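Local coordinates for protein ectonucleotide pyrophosphatase/phosphodiesterase family member 5 (Mus musculus, PDB 5VEO) that probably hydrolyses phosphodiester bonds in nucleotide-derived substrates at the cell surface, as a zinc-dependent ectoenzyme of the alkaline phosphatase superfamily, and binds AMP, at residues A[96-101]-A[128-133]; A[88-93]-A[100-105]. The protein carries 1 engineered substitution. One frame throughout, in Å; residues are numbered along the deposited sequence.

In the fold
Both contacts lie in the phosphodiesterase domain, with centres about 7 Å apart, on the same side of the chain's centre and near the bound AMP. Along the chain come 88-93, 96-101, 100-105 and finally 128-133, so the contacts share S100 and K101. Contact 2 folds the loop after strand 88-91 back against that strand, which pairs antiparallel with strand 80-83; contact 1 joins the same loop to the one between strands 120-123 and 139-140 of the large mixed sheet. Probable hydrogen bonds, one of them from D96 N to S91 O, tie the two together. The loop thus connects the small hairpin to a loop between two strands of the main sheet, beside the nucleotide pocket.

Contact 1. Residues A[96-101]-A[128-133]; sequences DIYDSK and ADVKIH
At the adenine end of the AMP pocket, Y98 reaches across to D129, its hydroxyl OH donating a short 2.6 Å hydrogen bond to OD2. The bond arrives on the syn side of the carboxylate, 30° out of its plane, and ring and carboxylate stand almost perpendicular at 86°. A chi1 of -67° puts CG of Y98 beside the backbone N and swings the far end of the ring toward D129. D129 OD2 also accepts from the backbone N of Y143, so two donors hold the carboxylate oxygen, while Y98 OH makes a further, weak hydrogen bond to the adenine amino group of AMP.

Next to this polar end the contact is apolar. V130 CG2 comes within 3.6 Å of Y98 CD1 and 3.8 Å of I97 CD1, a branched, compact side chain filling the angle between them, and I97 CG1 lies over one face of the tyrosine ring, offset toward its rim.

Farther along, S100 OG donates to the carbonyl O of K131 at 2.7 Å, a short side chain whose hydroxyl can reach a backbone acceptor close by. One water joins Y98 O to K131 N. Two irregular loops thus meet, and the first supplies I97 and Y98 to the wall of the AMP pocket.

Contact 2. Residues A[88-93]-A[100-105]; sequences KSFSLE and SKFWEE. With FUC (alpha-L-fucopyranose), chain C; AMP (adenosine monophosphate), chain Q.
F90 lays its CB over the centre of the F102 ring, 3.6 Å from the centroid and only 7° off the ring normal, a CH-pi contact made by the base of one phenylalanine on the face of the other. Its own ring continues past F102 rather than stacking on it: the planes are inclined at 54°, and F90 CD1 settles 3.7 Å from F102 CG. Because CG of F90 is anti to the backbone N (chi1 172°), the ring extends on from the strand to W103, whose side chain runs across it at about a right angle, the ring planes oblique. There F90 CE1 approaches W103 NE1 at 3.8 Å, with the nitrogen near the phenyl plane, at its edge. That N-H is spent on the carbonyl O of I97, so the indole is fixed by a backbone bond while its NE1 and CZ2 lie against F90 CE1, which meets the indole neither face-on nor edge-on.

F102 also meets the strand backbone. Its CZ comes 3.3 Å from K88 O, which lies at the ring edge, where the slightly positive C-H rim suits a carbonyl oxygen. The chain turns tightly here, W103 N bonding to S100 O.

On strand 88-91 the neighbouring side chain points the other way: S89 meets the fucose of the attached glycan, its N donating to O3 at 2.9 Å and its OG sharing a 2.6 Å hydrogen bond with O4, a small polar residue suited to the sugar. Just past the strand, L92 places CD1 over the face of the adenine, 3.3 Å from AMP C4, apolar surface against a flat base. M81 of the paired strand also touches F90 and F102. Three aromatic residues thus make a cluster against a two-stranded antiparallel hairpin, between a surface glycan and the nucleotide pocket.

Contact 1. Residues A[96-101]-A[128-133]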
ATOM      1  N   ASP A  96      13.200   5.474   8.779  1.00 16.08           N
ATOM      2  CA  ASP A  96      13.907   6.588   8.144  1.00 15.97           C
ATOM      3  C   ASP A  96      13.126   7.038   6.910  1.00 13.73           C
ATOM      4  O   ASP A  96      13.571   6.898   5.762  1.00 15.18           O
ATOM      5  CB  ASP A  96      15.330   6.155   7.792  1.00 16.31           C
ATOM      6  CG  ASP A  96      16.175   7.275   7.215  1.00 20.37           C
ATOM      7  OD1 ASP A  96      15.842   8.464   7.418  1.00 20.44           O
ATOM      8  OD2 ASP A  96      17.181   6.951   6.538  1.00 24.49           O
ATOM      9  N   ILE A  97      11.933   7.586   7.179  1.00 13.25           N
ATOM     10  CA  ILE A  97      10.973   7.978   6.159  1.00 13.77           C
ATOM     11  C   ILE A  97      10.597   9.449   6.237  1.00 15.22           C
ATOM     12  O   ILE A  97       9.682   9.877   5.535  1.00 16.34           O
ATOM     13  CB  ILE A  97       9.694   7.124   6.247  1.00 15.00           C
ATOM     14  CG1 ILE A  97       8.925   7.468   7.550  1.00 20.83           C
ATOM     15  CG2 ILE A  97      10.070   5.680   6.130  1.00 19.82           C
ATOM     16  CD1 ILE A  97       7.430   7.434   7.440  1.00 22.15           C
ATOM     17  N   TYR A  98      11.237  10.223   7.110  1.00 15.82           N
ATOM     18  CA  TYR A  98      10.729  11.549   7.449  1.00 15.20           C
ATOM     19  C   TYR A  98      11.409  12.664   6.675  1.00 16.40           C
ATOM     20  O   TYR A  98      11.106  13.833   6.915  1.00 18.51           O
ATOM     21  CB  TYR A  98      10.836  11.780   8.971  1.00 18.02           C
ATOM     22  CG  TYR A  98       9.895  10.854   9.682  1.00 15.23           C
ATOM     23  CD1 TYR A  98       8.541  11.154   9.781  1.00 13.96           C
ATOM     24  CD2 TYR A  98      10.330   9.632  10.167  1.00 17.12           C
ATOM     25  CE1 TYR A  98       7.653  10.266  10.375  1.00 14.59           C
ATOM     26  CE2 TYR A  98       9.451   8.745  10.768  1.00 15.95           C
ATOM     27  CZ  TYR A  98       8.119   9.066  10.865  1.00 13.21           C
ATOM     28  OH  TYR A  98       7.261   8.162  11.442  1.00 16.63           O
ATOM     29  N   ASP A  99      12.286  12.338   5.729  1.00 16.33           N
ATOM     30  CA  ASP A  99      12.866  13.362   4.862  1.00 17.47           C
ATOM     31  C   ASP A  99      11.813  13.789   3.842  1.00 16.97           C
ATOM     32  O   ASP A  99      11.471  13.037   2.921  1.00 17.17           O
ATOM     33  CB  ASP A  99      14.129  12.844   4.185  1.00 16.51           C
ATOM     34  CG  ASP A  99      14.817  13.898   3.311  1.00 21.74           C
ATOM     35  OD1 ASP A  99      14.178  14.911   2.944  1.00 23.03           O
ATOM     36  OD2 ASP A  99      16.004  13.696   2.972  1.00 28.02           O
ATOM     37  N   SER A 100      11.291  15.000   4.028  1.00 17.51           N
ATOM     38  CA  SER A 100      10.185  15.514   3.228  1.00 17.45           C
ATOM     39  C   SER A 100      10.428  15.397   1.730  1.00 18.91           C
ATOM     40  O   SER A 100       9.476  15.221   0.959  1.00 18.80           O
ATOM     41  CB  SER A 100       9.945  16.975   3.604  1.00 21.70           C
ATOM     42  OG  SER A 100       9.706  17.100   4.996  1.00 23.45           O
ATOM     43  N   LYS A 101      11.680  15.524   1.292  1.00 19.44           N
ATOM     44  CA  LYS A 101      11.961  15.519  -0.139  1.00 19.94           C
ATOM     45  C   LYS A 101      11.605  14.192  -0.803  1.00 19.83           C
ATOM     46  O   LYS A 101      11.375  14.159  -2.020  1.00 20.45           O
ATOM     47  CB  LYS A 101      13.426  15.860  -0.376  1.00 24.20           C
ATOM     48  CG  LYS A 101      13.755  17.332  -0.088  1.00 30.56           C
ATOM     49  CD  LYS A 101      14.448  17.983  -1.284  1.00 43.32           C
ATOM     50  CE  LYS A 101      14.370  19.519  -1.278  1.00 51.03           C
ATOM     51  NZ  LYS A 101      13.580  20.031  -2.449  1.00 52.36           N
ATOM     52  N   ALA A 128       1.485   9.998   6.914  1.00 13.65           N
ATOM     53  CA  ALA A 128       0.641  11.043   7.478  1.00 15.22           C
ATOM     54  C   ALA A 128       1.331  11.814   8.601  1.00 16.21           C
ATOM     55  O   ALA A 128       0.903  12.931   8.925  1.00 18.59           O
ATOM     56  CB  ALA A 128      -0.673  10.436   7.975  1.00 15.97           C
ATOM     57  N   ASP A 129       2.386  11.263   9.199  1.00 12.67           N
ATOM     58  CA  ASP A 129       3.142  11.973  10.224  1.00 12.37           C
ATOM     59  C   ASP A 129       4.430  12.567   9.664  1.00 11.94           C
ATOM     60  O   ASP A 129       5.358  12.883  10.426  1.00 16.86           O
ATOM     61  CB  ASP A 129       3.406  11.060  11.434  1.00 15.77           C
ATOM     62  CG  ASP A 129       4.209   9.814  11.101  1.00 16.76           C
ATOM     63  OD1 ASP A 129       4.082   9.292   9.980  1.00 18.26           O
ATOM     64  OD2 ASP A 129       4.950   9.332  11.994  1.00 15.23           O
ATOM     65  N   VAL A 130       4.483  12.753   8.348  1.00 15.00           N
ATOM     66  CA  VAL A 130       5.620  13.343   7.649  1.00 15.47           C
ATOM     67  C   VAL A 130       5.227  14.741   7.202  1.00 13.42           C
ATOM     68  O   VAL A 130       4.120  14.945   6.702  1.00 14.01           O
ATOM     69  CB  VAL A 130       6.024  12.493   6.430  1.00 14.69           C
ATOM     70  CG1 VAL A 130       7.177  13.141   5.642  1.00 17.02           C
ATOM     71  CG2 VAL A 130       6.418  11.082   6.841  1.00 15.18           C
ATOM     72  N   LYS A 131       6.142  15.694   7.337  1.00 17.02           N
ATOM     73  CA  LYS A 131       5.872  17.036   6.848  1.00 16.53           C
ATOM     74  C   LYS A 131       6.034  17.034   5.331  1.00 16.70           C
ATOM     75  O   LYS A 131       7.092  16.674   4.814  1.00 19.01           O
ATOM     76  CB  LYS A 131       6.802  18.058   7.500  1.00 18.68           C
ATOM     77  CG  LYS A 131       6.490  19.456   7.070  1.00 21.17           C
ATOM     78  CD  LYS A 131       7.456  20.454   7.713  1.00 30.23           C
ATOM     79  CE  LYS A 131       6.900  20.970   9.011  1.00 37.18           C
ATOM     80  NZ  LYS A 131       7.740  22.066   9.623  1.00 40.71           N
ATOM     81  N   ILE A 132       4.977  17.395   4.614  1.00 17.24           N
ATOM     82  CA  ILE A 132       4.975  17.361   3.156  1.00 16.12           C
ATOM     83  C   ILE A 132       4.488  18.715   2.667  1.00 17.74           C
ATOM     84  O   ILE A 132       3.386  19.148   3.022  1.00 17.87           O
ATOM     85  CB  ILE A 132       4.094  16.223   2.610  1.00 14.98           C
ATOM     86  CG1 ILE A 132       4.573  14.868   3.158  1.00 15.07           C
ATOM     87  CG2 ILE A 132       4.114  16.211   1.085  1.00 18.31           C
ATOM     88  CD1 ILE A 132       3.605  13.701   2.862  1.00 14.30           C
ATOM     89  N   HIS A 133       5.296  19.380   1.850  1.00 17.95           N
ATOM     90  CA  HIS A 133       5.014  20.754   1.433  1.00 19.66           C
ATOM     91  C   HIS A 133       4.651  21.627   2.639  1.00 22.97           C
ATOM     92  O   HIS A 133       3.694  22.403   2.614  1.00 23.97           O
ATOM     93  CB  HIS A 133       3.902  20.790   0.381  1.00 20.93           C
ATOM     94  CG  HIS A 133       4.199  19.984  -0.844  1.00 23.63           C
ATOM     95  ND1 HIS A 133       5.300  20.217  -1.640  1.00 25.38           N
ATOM     96  CD2 HIS A 133       3.538  18.947  -1.412  1.00 27.85           C
ATOM     97  CE1 HIS A 133       5.307  19.352  -2.641  1.00 26.35           C
ATOM     98  NE2 HIS A 133       4.246  18.576  -2.530  1.00 27.47           N
TER
HETATM   99  O   HOH W   1       8.925  15.115   8.227  1.00 23.22           O

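Contact 2. Residues A[88-93]-A[100-105]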
ATOM      1  N   LYS A  88      20.634  10.579  -0.698  1.00 16.53           N
ATOM      2  CA  LYS A  88      19.966  10.236   0.545  1.00 16.65           C
ATOM      3  C   LYS A  88      19.234   8.920   0.386  1.00 14.75           C
ATOM      4  O   LYS A  88      18.643   8.659  -0.662  1.00 15.96           O
ATOM      5  CB  LYS A  88      18.946  11.295   0.951  1.00 20.00           C
ATOM      6  CG  LYS A  88      19.555  12.643   1.335  1.00 25.68           C
ATOM      7  CD  LYS A  88      20.335  12.566   2.629  1.00 35.50           C
ATOM      8  CE  LYS A  88      20.788  13.959   3.050  1.00 42.60           C
ATOM      9  NZ  LYS A  88      21.993  13.949   3.914  1.00 52.23           N
ATOM     10  N   SER A  89      19.246   8.137   1.450  1.00 15.69           N
ATOM     11  CA  SER A  89      18.467   6.919   1.578  1.00 13.86           C
ATOM     12  C   SER A  89      17.157   7.160   2.330  1.00 13.28           C
ATOM     13  O   SER A  89      17.031   8.068   3.159  1.00 16.68           O
ATOM     14  CB  SER A  89      19.281   5.856   2.315  1.00 18.74           C
ATOM     15  OG  SER A  89      20.357   5.407   1.530  1.00 25.40           O
ATOM     16  N   PHE A  90      16.203   6.271   2.061  1.00 12.89           N
ATOM     17  CA  PHE A  90      14.893   6.187   2.700  1.00 13.01           C
ATOM     18  C   PHE A  90      14.724   4.722   3.072  1.00 10.13           C
ATOM     19  O   PHE A  90      14.984   3.849   2.239  1.00 12.35           O
ATOM     20  CB  PHE A  90      13.830   6.676   1.703  1.00 13.08           C
ATOM     21  CG  PHE A  90      12.382   6.490   2.108  1.00 11.10           C
ATOM     22  CD1 PHE A  90      11.602   7.605   2.376  1.00 11.43           C
ATOM     23  CD2 PHE A  90      11.770   5.251   2.084  1.00 13.39           C
ATOM     24  CE1 PHE A  90      10.264   7.489   2.663  1.00 13.16           C
ATOM     25  CE2 PHE A  90      10.416   5.119   2.386  1.00 15.30           C
ATOM     26  CZ  PHE A  90       9.667   6.247   2.693  1.00 13.19           C
ATOM     27  N   SER A  91      14.358   4.441   4.322  1.00 12.37           N
ATOM     28  CA  SER A  91      14.273   3.052   4.760  1.00 12.96           C
ATOM     29  C   SER A  91      13.187   2.882   5.809  1.00 14.12           C
ATOM     30  O   SER A  91      13.301   3.371   6.934  1.00 14.77           O
ATOM     31  CB  SER A  91      15.600   2.553   5.312  1.00 15.30           C
ATOM     32  OG  SER A  91      15.387   1.282   5.900  1.00 21.64           O
ATOM     33  N   LEU A  92      12.167   2.121   5.440  1.00 13.63           N
ATOM     34  CA  LEU A  92      11.067   1.855   6.342  1.00 13.07           C
ATOM     35  C   LEU A  92      11.543   1.092   7.571  1.00 15.06           C
ATOM     36  O   LEU A  92      11.155   1.412   8.700  1.00 16.28           O
ATOM     37  CB  LEU A  92      10.004   1.076   5.579  1.00 12.46           C
ATOM     38  CG  LEU A  92       8.753   0.729   6.345  1.00 17.92           C
ATOM     39  CD1 LEU A  92       8.112   2.009   6.853  1.00 21.80           C
ATOM     40  CD2 LEU A  92       7.820  -0.026   5.429  1.00 15.28           C
ATOM     41  N   GLU A  93      12.431   0.110   7.371  1.00 19.59           N
ATOM     42  CA  GLU A  93      12.855  -0.750   8.472  1.00 20.95           C
ATOM     43  C   GLU A  93      13.605   0.023   9.545  1.00 20.96           C
ATOM     44  O   GLU A  93      13.605  -0.387  10.711  1.00 26.01           O
ATOM     45  CB  GLU A  93      13.723  -1.896   7.949  1.00 25.59           C
ATOM     46  CG  GLU A  93      12.946  -2.942   7.170  1.00 31.37           C
ATOM     47  CD  GLU A  93      12.722  -2.551   5.726  1.00 38.87           C
ATOM     48  OE1 GLU A  93      13.143  -1.435   5.351  1.00 30.97           O
ATOM     49  OE2 GLU A  93      12.131  -3.365   4.971  1.00 46.83           O
ATOM     50  N   SER A 100      11.291  15.000   4.028  1.00 17.51           N
ATOM     51  CA  SER A 100      10.185  15.514   3.228  1.00 17.45           C
ATOM     52  C   SER A 100      10.428  15.397   1.730  1.00 18.91           C
ATOM     53  O   SER A 100       9.476  15.221   0.959  1.00 18.80           O
ATOM     54  CB  SER A 100       9.945  16.975   3.604  1.00 21.70           C
ATOM     55  OG  SER A 100       9.706  17.100   4.996  1.00 23.45           O
ATOM     56  N   LYS A 101      11.680  15.524   1.292  1.00 19.44           N
ATOM     57  CA  LYS A 101      11.961  15.519  -0.139  1.00 19.94           C
ATOM     58  C   LYS A 101      11.605  14.192  -0.803  1.00 19.83           C
ATOM     59  O   LYS A 101      11.375  14.159  -2.020  1.00 20.45           O
ATOM     60  CB  LYS A 101      13.426  15.860  -0.376  1.00 24.20           C
ATOM     61  CG  LYS A 101      13.755  17.332  -0.088  1.00 30.56           C
ATOM     62  CD  LYS A 101      14.448  17.983  -1.284  1.00 43.32           C
ATOM     63  CE  LYS A 101      14.370  19.519  -1.278  1.00 51.03           C
ATOM     64  NZ  LYS A 101      13.580  20.031  -2.449  1.00 52.36           N
ATOM     65  N   PHE A 102      11.544  13.096  -0.049  1.00 16.40           N
ATOM     66  CA  PHE A 102      11.121  11.841  -0.659  1.00 13.45           C
ATOM     67  C   PHE A 102       9.648  11.834  -1.030  1.00 14.46           C
ATOM     68  O   PHE A 102       9.245  10.999  -1.837  1.00 17.00           O
ATOM     69  CB  PHE A 102      11.443  10.664   0.261  1.00 13.55           C
ATOM     70  CG  PHE A 102      12.839  10.170   0.090  1.00 14.28           C
ATOM     71  CD1 PHE A 102      13.169   9.365  -0.989  1.00 16.36           C
ATOM     72  CD2 PHE A 102      13.832  10.551   0.962  1.00 16.98           C
ATOM     73  CE1 PHE A 102      14.467   8.920  -1.172  1.00 17.20           C
ATOM     74  CE2 PHE A 102      15.136  10.125   0.781  1.00 18.53           C
ATOM     75  CZ  PHE A 102      15.456   9.320  -0.287  1.00 19.08           C
ATOM     76  N   TRP A 103       8.850  12.732  -0.456  1.00 14.66           N
ATOM     77  CA  TRP A 103       7.400  12.775  -0.617  1.00 14.86           C
ATOM     78  C   TRP A 103       6.916  13.874  -1.554  1.00 18.70           C
ATOM     79  O   TRP A 103       5.760  13.840  -1.995  1.00 16.31           O
ATOM     80  CB  TRP A 103       6.751  12.984   0.763  1.00 13.85           C
ATOM     81  CG  TRP A 103       7.080  11.883   1.713  1.00 12.05           C
ATOM     82  CD1 TRP A 103       8.193  11.771   2.501  1.00 15.16           C
ATOM     83  CD2 TRP A 103       6.298  10.714   1.952  1.00 14.45           C
ATOM     84  NE1 TRP A 103       8.145  10.598   3.225  1.00 14.22           N
ATOM     85  CE2 TRP A 103       6.994   9.926   2.894  1.00 13.23           C
ATOM     86  CE3 TRP A 103       5.082  10.251   1.451  1.00 14.51           C
ATOM     87  CZ2 TRP A 103       6.492   8.722   3.360  1.00 11.81           C
ATOM     88  CZ3 TRP A 103       4.593   9.050   1.906  1.00 14.12           C
ATOM     89  CH2 TRP A 103       5.291   8.297   2.847  1.00 13.09           C
ATOM     90  N   GLU A 104       7.747  14.864  -1.841  1.00 17.02           N
ATOM     91  CA  GLU A 104       7.258  16.113  -2.398  1.00 19.19           C
ATOM     92  C   GLU A 104       7.184  16.122  -3.927  1.00 17.02           C
ATOM     93  O   GLU A 104       6.901  17.174  -4.515  1.00 19.63           O
ATOM     94  CB  GLU A 104       8.120  17.253  -1.858  1.00 18.81           C
ATOM     95  CG  GLU A 104       7.764  17.503  -0.398  1.00 21.32           C
ATOM     96  CD  GLU A 104       8.639  18.504   0.307  1.00 24.15           C
ATOM     97  OE1 GLU A 104       9.817  18.700  -0.084  1.00 27.07           O
ATOM     98  OE2 GLU A 104       8.129  19.102   1.270  1.00 24.38           O
ATOM     99  N   GLU A 105       7.372  14.979  -4.593  1.00 17.26           N
ATOM    100  CA  GLU A 105       7.046  14.928  -6.015  1.00 16.73           C
ATOM    101  C   GLU A 105       5.546  14.853  -6.253  1.00 18.83           C
ATOM    102  O   GLU A 105       5.106  14.975  -7.402  1.00 21.15           O
ATOM    103  CB  GLU A 105       7.778  13.756  -6.680  1.00 16.27           C
ATOM    104  CG  GLU A 105       9.271  13.906  -6.473  1.00 19.38           C
ATOM    105  CD  GLU A 105      10.128  12.812  -7.049  1.00 23.18           C
ATOM    106  OE1 GLU A 105      11.367  12.957  -6.944  1.00 27.45           O
ATOM    107  OE2 GLU A 105       9.605  11.837  -7.608  1.00 20.06           O
TER
HETATM  108  C1  FUC C   5      24.879   8.492   4.009  1.00 28.19           C
HETATM  109  C2  FUC C   5      23.400   8.450   4.372  1.00 28.84           C
HETATM  110  C3  FUC C   5      22.562   8.786   3.169  1.00 27.11           C
HETATM  111  C4  FUC C   5      22.895   7.807   2.042  1.00 22.89           C
HETATM  112  C5  FUC C   5      24.390   7.889   1.736  1.00 26.95           C
HETATM  113  C6  FUC C   5      24.848   6.844   0.734  1.00 25.81           C
HETATM  114  O2  FUC C   5      23.110   9.342   5.398  1.00 32.89           O
HETATM  115  O3  FUC C   5      21.187   8.646   3.511  1.00 24.95           O
HETATM  116  O4  FUC C   5      22.535   6.478   2.450  1.00 27.53           O
HETATM  117  O5  FUC C   5      25.173   7.672   2.909  1.00 29.42           O
HETATM  118  P   AMP Q 524       4.846  -3.717   3.957  1.00  7.97           P
HETATM  119  O1P AMP Q 524       5.457  -3.211   2.685  1.00  9.16           O
HETATM  120  O2P AMP Q 524       5.444  -5.065   4.376  1.00  7.94           O
HETATM  121  O3P AMP Q 524       3.322  -3.794   3.903  1.00  8.37           O
HETATM  122  O5' AMP Q 524       5.186  -2.683   5.131  1.00 10.53           O
HETATM  123  C5' AMP Q 524       4.324  -2.625   6.278  1.00 11.55           C
HETATM  124  C4' AMP Q 524       5.049  -2.345   7.565  1.00 10.46           C
HETATM  125  O4' AMP Q 524       5.397  -0.967   7.594  1.00 15.30           O
HETATM  126  C3' AMP Q 524       4.183  -2.570   8.806  1.00 12.73           C
HETATM  127  O3' AMP Q 524       4.590  -3.737   9.488  1.00 20.69           O
HETATM  128  C2' AMP Q 524       4.421  -1.336   9.682  1.00 14.89           C
HETATM  129  O2' AMP Q 524       4.792  -1.610  11.006  1.00 22.33           O
HETATM  130  C1' AMP Q 524       5.511  -0.587   8.942  1.00 16.30           C
HETATM  131  N9  AMP Q 524       5.370   0.850   9.026  1.00 15.95           N
HETATM  132  C8  AMP Q 524       4.373   1.609   8.540  1.00 16.93           C
HETATM  133  N7  AMP Q 524       4.622   2.915   8.804  1.00 15.49           N
HETATM  134  C5  AMP Q 524       5.810   2.953   9.464  1.00 15.19           C
HETATM  135  C6  AMP Q 524       6.682   3.998  10.037  1.00 16.24           C
HETATM  136  N6  AMP Q 524       6.320   5.291   9.955  1.00 17.62           N
HETATM  137  N1  AMP Q 524       7.829   3.625  10.632  1.00 17.15           N
HETATM  138  C2  AMP Q 524       8.219   2.341  10.725  1.00 21.77           C
HETATM  139  N3  AMP Q 524       7.492   1.329  10.224  1.00 19.39           N
HETATM  140  C4  AMP Q 524       6.294   1.594   9.611  1.00 15.36           C